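Local coordinates for putative Xylose isomerase (Rhodospirillum rubrum, PDB 3QXB), which probably acts as a metal-dependent sugar isomerase, with a TIM barrel that binds iron(III) or manganese(II), at residues Phe135-Arg149 with Tyr176-Ser188. Numbering follows the deposited sequence.
Sequences FGSYSAADALNPARR and YVEPVPLATEFPS. With FE (Fe (III) ion), chain E; ACT (acetate ion), chain P.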
loop_
_atom_site.group_PDB
_atom_site.type_symbol
_atom_site.label_atom_id
_atom_site.label_comp_id
_atom_site.label_asym_id
_atom_site.label_seq_id
_atom_site.Cartn_x
_atom_site.Cartn_y
_atom_site.Cartn_z
ATOM N N PHE A 135 -15.378 -0.297 -1.160
ATOM C CA PHE A 135 -16.191 0.796 -1.643
ATOM C C PHE A 135 -15.528 2.161 -1.452
ATOM O O PHE A 135 -15.753 3.070 -2.242
ATOM C CB PHE A 135 -17.537 0.771 -0.909
ATOM C CG PHE A 135 -18.648 1.494 -1.610
ATOM C CD1 PHE A 135 -19.099 1.073 -2.842
ATOM C CD2 PHE A 135 -19.310 2.519 -0.991
ATOM C CE1 PHE A 135 -20.174 1.672 -3.440
ATOM C CE2 PHE A 135 -20.373 3.147 -1.621
ATOM C CZ PHE A 135 -20.793 2.734 -2.835
ATOM N N GLY A 136 -14.736 2.308 -0.395
ATOM C CA GLY A 136 -14.113 3.612 -0.081
ATOM C C GLY A 136 -14.151 3.911 1.396
ATOM O O GLY A 136 -14.549 3.058 2.207
ATOM N N SER A 137 -13.749 5.119 1.763
ATOM C CA SER A 137 -13.491 5.413 3.149
ATOM C C SER A 137 -13.844 6.829 3.532
ATOM O O SER A 137 -13.495 7.763 2.824
ATOM C CB SER A 137 -11.989 5.160 3.392
ATOM O OG SER A 137 -11.636 5.314 4.736
ATOM N N TYR A 138 -14.502 6.998 4.680
ATOM C CA TYR A 138 -14.814 8.328 5.203
ATOM C C TYR A 138 -13.639 8.904 5.943
ATOM O O TYR A 138 -12.901 8.196 6.598
ATOM C CB TYR A 138 -15.996 8.289 6.181
ATOM C CG TYR A 138 -17.318 7.961 5.553
ATOM C CD1 TYR A 138 -17.952 8.853 4.691
ATOM C CD2 TYR A 138 -17.962 6.738 5.833
ATOM C CE1 TYR A 138 -19.187 8.535 4.102
ATOM C CE2 TYR A 138 -19.212 6.434 5.264
ATOM C CZ TYR A 138 -19.804 7.324 4.386
ATOM O OH TYR A 138 -21.029 7.002 3.850
ATOM N N SER A 139 -13.514 10.212 5.897
ATOM C CA SER A 139 -12.534 10.900 6.714
ATOM C C SER A 139 -12.949 10.767 8.189
ATOM O O SER A 139 -14.085 10.403 8.483
ATOM C CB SER A 139 -12.407 12.377 6.311
ATOM O OG SER A 139 -13.530 13.133 6.726
ATOM N N ALA A 140 -12.035 11.073 9.095
ATOM C CA ALA A 140 -12.277 10.987 10.530
ATOM C C ALA A 140 -13.462 11.848 10.980
ATOM O O ALA A 140 -14.282 11.399 11.763
ATOM C CB ALA A 140 -10.994 11.399 11.309
ATOM N N ALA A 141 -13.535 13.087 10.495
ATOM C CA ALA A 141 -14.654 13.993 10.786
ATOM C C ALA A 141 -15.987 13.482 10.180
ATOM O O ALA A 141 -17.010 13.383 10.886
ATOM C CB ALA A 141 -14.328 15.437 10.284
ATOM N N ASP A 142 -15.970 13.105 8.900
ATOM C CA ASP A 142 -17.193 12.647 8.234
ATOM C C ASP A 142 -17.701 11.339 8.833
ATOM O O ASP A 142 -18.918 11.140 8.929
ATOM C CB ASP A 142 -16.977 12.472 6.729
ATOM C CG ASP A 142 -16.928 13.786 5.996
ATOM O OD1 ASP A 142 -17.298 14.839 6.585
ATOM O OD2 ASP A 142 -16.562 13.756 4.804
ATOM N N ALA A 143 -16.785 10.445 9.219
ATOM C CA ALA A 143 -17.170 9.157 9.813
ATOM C C ALA A 143 -18.081 9.368 11.034
ATOM O O ALA A 143 -18.853 8.487 11.337
ATOM C CB ALA A 143 -15.989 8.364 10.233
ATOM N N LEU A 144 -17.980 10.515 11.715
ATOM C CA LEU A 144 -18.815 10.780 12.897
ATOM C C LEU A 144 -20.042 11.652 12.617
ATOM O O LEU A 144 -20.725 12.031 13.558
ATOM C CB LEU A 144 -17.990 11.455 13.998
ATOM C CG LEU A 144 -16.648 10.817 14.391
ATOM C CD1 LEU A 144 -15.938 11.676 15.469
ATOM C CD2 LEU A 144 -16.867 9.376 14.887
ATOM N N ASN A 145 -20.319 11.966 11.347
ATOM C CA ASN A 145 -21.408 12.857 10.980
ATOM C C ASN A 145 -22.381 12.070 10.058
ATOM O O ASN A 145 -22.124 11.905 8.851
ATOM C CB ASN A 145 -20.824 14.095 10.297
ATOM C CG ASN A 145 -21.869 15.119 9.897
ATOM O OD1 ASN A 145 -23.034 14.787 9.658
ATOM N ND2 ASN A 145 -21.447 16.371 9.781
ATOM N N PRO A 146 -23.480 11.541 10.638
ATOM C CA PRO A 146 -24.410 10.710 9.837
ATOM C C PRO A 146 -24.980 11.417 8.585
ATOM O O PRO A 146 -25.127 10.766 7.541
ATOM C CB PRO A 146 -25.514 10.347 10.833
ATOM C CG PRO A 146 -24.848 10.424 12.209
ATOM C CD PRO A 146 -23.794 11.499 12.090
ATOM N N ALA A 147 -25.248 12.722 8.680
ATOM C CA ALA A 147 -25.718 13.536 7.545
ATOM C C ALA A 147 -24.683 13.557 6.404
ATOM O O ALA A 147 -25.026 13.387 5.231
ATOM C CB ALA A 147 -26.044 15.001 8.007
ATOM N N ARG A 148 -23.424 13.795 6.758
ATOM C CA ARG A 148 -22.342 13.761 5.780
ATOM C C ARG A 148 -22.206 12.373 5.217
ATOM O O ARG A 148 -22.019 12.227 4.009
ATOM C CB ARG A 148 -20.992 14.212 6.381
ATOM C CG ARG A 148 -20.898 15.732 6.523
ATOM C CD ARG A 148 -20.563 16.432 5.198
ATOM N NE ARG A 148 -19.200 16.137 4.773
ATOM C CZ ARG A 148 -18.702 16.424 3.569
ATOM N NH1 ARG A 148 -19.434 17.042 2.641
ATOM N NH2 ARG A 148 -17.446 16.120 3.304
ATOM N N ARG A 149 -22.295 11.355 6.069
ATOM C CA ARG A 149 -22.157 9.993 5.574
ATOM C C ARG A 149 -23.209 9.700 4.501
ATOM O O ARG A 149 -22.892 9.114 3.440
ATOM C CB ARG A 149 -22.215 8.961 6.695
ATOM C CG ARG A 149 -20.946 8.887 7.538
ATOM C CD ARG A 149 -21.095 7.964 8.729
ATOM N NE ARG A 149 -21.130 6.557 8.344
ATOM C CZ ARG A 149 -20.233 5.639 8.705
ATOM N NH1 ARG A 149 -19.213 5.941 9.507
ATOM N NH2 ARG A 149 -20.370 4.393 8.275
ATOM N N TYR A 176 -17.582 -6.086 -8.201
ATOM C CA TYR A 176 -17.648 -6.487 -6.786
ATOM C C TYR A 176 -17.304 -5.347 -5.818
ATOM O O TYR A 176 -16.482 -4.482 -6.122
ATOM C CB TYR A 176 -16.704 -7.629 -6.435
ATOM C CG TYR A 176 -16.716 -8.828 -7.317
ATOM C CD1 TYR A 176 -17.660 -9.834 -7.171
ATOM C CD2 TYR A 176 -15.747 -8.995 -8.248
ATOM C CE1 TYR A 176 -17.624 -10.945 -7.960
ATOM C CE2 TYR A 176 -15.707 -10.085 -9.033
ATOM C CZ TYR A 176 -16.645 -11.044 -8.903
ATOM O OH TYR A 176 -16.555 -12.119 -9.705
ATOM N N VAL A 177 -17.947 -5.396 -4.648
ATOM C CA VAL A 177 -17.636 -4.545 -3.513
ATOM C C VAL A 177 -17.188 -5.451 -2.386
ATOM O O VAL A 177 -17.869 -6.418 -2.070
ATOM C CB VAL A 177 -18.869 -3.733 -3.038
ATOM C CG1 VAL A 177 -18.519 -2.935 -1.770
ATOM C CG2 VAL A 177 -19.336 -2.828 -4.149
ATOM N N GLU A 178 -16.059 -5.127 -1.748
ATOM C CA GLU A 178 -15.566 -5.906 -0.617
ATOM C C GLU A 178 -15.821 -5.181 0.680
ATOM O O GLU A 178 -15.196 -4.134 0.921
ATOM C CB GLU A 178 -14.035 -6.149 -0.744
ATOM C CG GLU A 178 -13.400 -6.706 0.493
ATOM C CD GLU A 178 -11.941 -7.117 0.299
ATOM O OE1 GLU A 178 -11.253 -6.554 -0.573
ATOM O OE2 GLU A 178 -11.471 -7.980 1.058
ATOM N N PRO A 179 -16.710 -5.715 1.535
ATOM C CA PRO A 179 -16.872 -5.071 2.818
ATOM C C PRO A 179 -15.617 -5.167 3.702
ATOM O O PRO A 179 -14.784 -6.084 3.544
ATOM C CB PRO A 179 -18.049 -5.840 3.459
ATOM C CG PRO A 179 -18.829 -6.332 2.294
ATOM C CD PRO A 179 -17.761 -6.738 1.320
ATOM N N VAL A 180 -15.504 -4.216 4.619
ATOM C CA VAL A 180 -14.303 -4.036 5.409
ATOM C C VAL A 180 -14.594 -3.840 6.910
ATOM O O VAL A 180 -15.655 -3.290 7.262
ATOM C CB VAL A 180 -13.530 -2.803 4.927
ATOM C CG1 VAL A 180 -12.951 -3.072 3.540
ATOM C CG2 VAL A 180 -14.474 -1.617 4.910
ATOM N N PRO A 181 -13.616 -4.206 7.775
ATOM C CA PRO A 181 -13.810 -4.238 9.238
ATOM C C PRO A 181 -13.495 -2.907 9.910
ATOM O O PRO A 181 -12.828 -2.882 10.947
ATOM C CB PRO A 181 -12.813 -5.326 9.699
ATOM C CG PRO A 181 -11.659 -5.218 8.733
ATOM C CD PRO A 181 -12.321 -4.830 7.388
ATOM N N LEU A 182 -13.979 -1.819 9.319
ATOM C CA LEU A 182 -13.804 -0.470 9.838
ATOM C C LEU A 182 -15.172 0.186 9.923
ATOM O O LEU A 182 -15.888 0.169 8.932
ATOM C CB LEU A 182 -12.935 0.336 8.883
ATOM C CG LEU A 182 -11.408 0.090 8.880
ATOM C CD1 LEU A 182 -11.084 -1.288 8.346
ATOM C CD2 LEU A 182 -10.734 1.181 8.036
ATOM N N ALA A 183 -15.517 0.787 11.068
ATOM C CA ALA A 183 -16.755 1.597 11.232
ATOM C C ALA A 183 -16.679 2.929 10.435
ATOM O O ALA A 183 -17.713 3.537 10.146
ATOM C CB ALA A 183 -17.022 1.895 12.706
ATOM N N THR A 184 -15.460 3.362 10.090
ATOM C CA THR A 184 -15.229 4.575 9.289
ATOM C C THR A 184 -15.385 4.360 7.740
ATOM O O THR A 184 -15.134 5.247 6.970
ATOM C CB THR A 184 -13.827 5.125 9.567
ATOM O OG1 THR A 184 -12.865 4.105 9.245
ATOM C CG2 THR A 184 -13.691 5.582 11.048
ATOM N N GLU A 185 -15.759 3.164 7.315
ATOM C CA GLU A 185 -15.947 2.838 5.909
ATOM C C GLU A 185 -17.316 2.165 5.777
ATOM O O GLU A 185 -17.952 1.818 6.773
ATOM C CB GLU A 185 -14.800 1.957 5.390
ATOM C CG GLU A 185 -13.408 2.598 5.693
ATOM C CD GLU A 185 -12.229 1.993 4.927
ATOM O OE1 GLU A 185 -12.358 0.865 4.434
ATOM O OE2 GLU A 185 -11.163 2.642 4.838
ATOM N N PHE A 186 -17.798 2.077 4.559
ATOM C CA PHE A 186 -19.068 1.430 4.292
ATOM C C PHE A 186 -18.902 0.720 2.984
ATOM O O PHE A 186 -18.304 1.290 2.088
ATOM C CB PHE A 186 -20.149 2.481 4.142
ATOM C CG PHE A 186 -21.511 1.930 3.800
ATOM C CD1 PHE A 186 -21.905 1.779 2.483
ATOM C CD2 PHE A 186 -22.407 1.611 4.800
ATOM C CE1 PHE A 186 -23.188 1.293 2.155
ATOM C CE2 PHE A 186 -23.683 1.140 4.497
ATOM C CZ PHE A 186 -24.077 0.972 3.171
ATOM N N PRO A 187 -19.439 -0.508 2.845
ATOM C CA PRO A 187 -20.095 -1.344 3.849
ATOM C C PRO A 187 -19.093 -2.046 4.768
ATOM O O PRO A 187 -18.017 -2.469 4.341
ATOM C CB PRO A 187 -20.857 -2.364 3.000
ATOM C CG PRO A 187 -20.032 -2.491 1.762
ATOM C CD PRO A 187 -19.442 -1.147 1.514
ATOM N N SER A 188 -19.459 -2.151 6.032
ATOM C CA SER A 188 -18.656 -2.790 7.018
ATOM C C SER A 188 -19.333 -4.058 7.488
ATOM O O SER A 188 -18.809 -5.154 7.309
ATOM C CB SER A 188 -18.459 -1.807 8.181
ATOM O OG SER A 188 -17.666 -2.390 9.208
HETATM FE FE FE E . -9.572 -9.041 0.973
HETATM C C ACT P . -23.769 5.180 5.185
HETATM O O ACT P . -24.741 5.958 5.469
HETATM O OXT ACT P . -22.823 4.953 6.014
HETATM C CH3 ACT P . -23.772 4.513 3.853
HETATM O O HOH W 1 -15.983 -1.576 1.184
HETATM O O HOH W 2 -14.172 0.387 2.173
HETATM O O HOH W 3 -8.359 -7.438 2.133
HETATM O O HOH W 4 -8.963 -7.561 -0.650
#
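Arg149 bends at chi3 (72°), and this turn brings its guanidinium to the carbonyl of Ala183. Ser137 has OG anti to its backbone N, chi1 -175°, which aims the hydroxyl at the carboxylate of Glu185. Arg149 NH1 donates to Ala183 O at 2.9 Å; NH1 lies in the carbonyl plane, and the oxygen in the guanidinium plane. NH1 also donates to Ala143 O at 3.2 Å, which ties Ala143, in a weakly bonded short helix, to the turn 182-185. Tyr138 CE2 lies over one guanidinium face, near its rim, while Arg149 CG sits over the centre of the Tyr138 ring. An alanine in place of Arg149 would probably leave Ala183 O and Ala143 O without this donor and remove the packing of CG on that ring. Tyr138 N bonds to Thr184 O at 3.0 Å, nearly in line with the C=O, though the N-H is bent (151°). Ala143 CB touches Thr184 CG2 at 3.7 Å. Ser137 OG donates to Glu185 OE2 at 2.7 Å, on the anti side but tilted from the carboxylate plane. Glu185 OE1 is bonded by Tyr96 and by a water that also reaches Gly136 O; OE2 forms a salt bridge to Lys31 of the second subunit. Phe135 CB packs on Pro187 CD at 3.6 Å, next to the cis peptide. An acetate, probably from crystallisation, lays its methyl over the Phe186 ring, while Arg149 NE donates to its OXT at 3.3 Å. The segments follow neighbouring barrel strands 130-133 and 174-177; the first runs into helix 146-170, the second carries the metal ligand Glu178. Helices 146-170 and 190-200 pack against Phe135 and Val177 from outside the barrel.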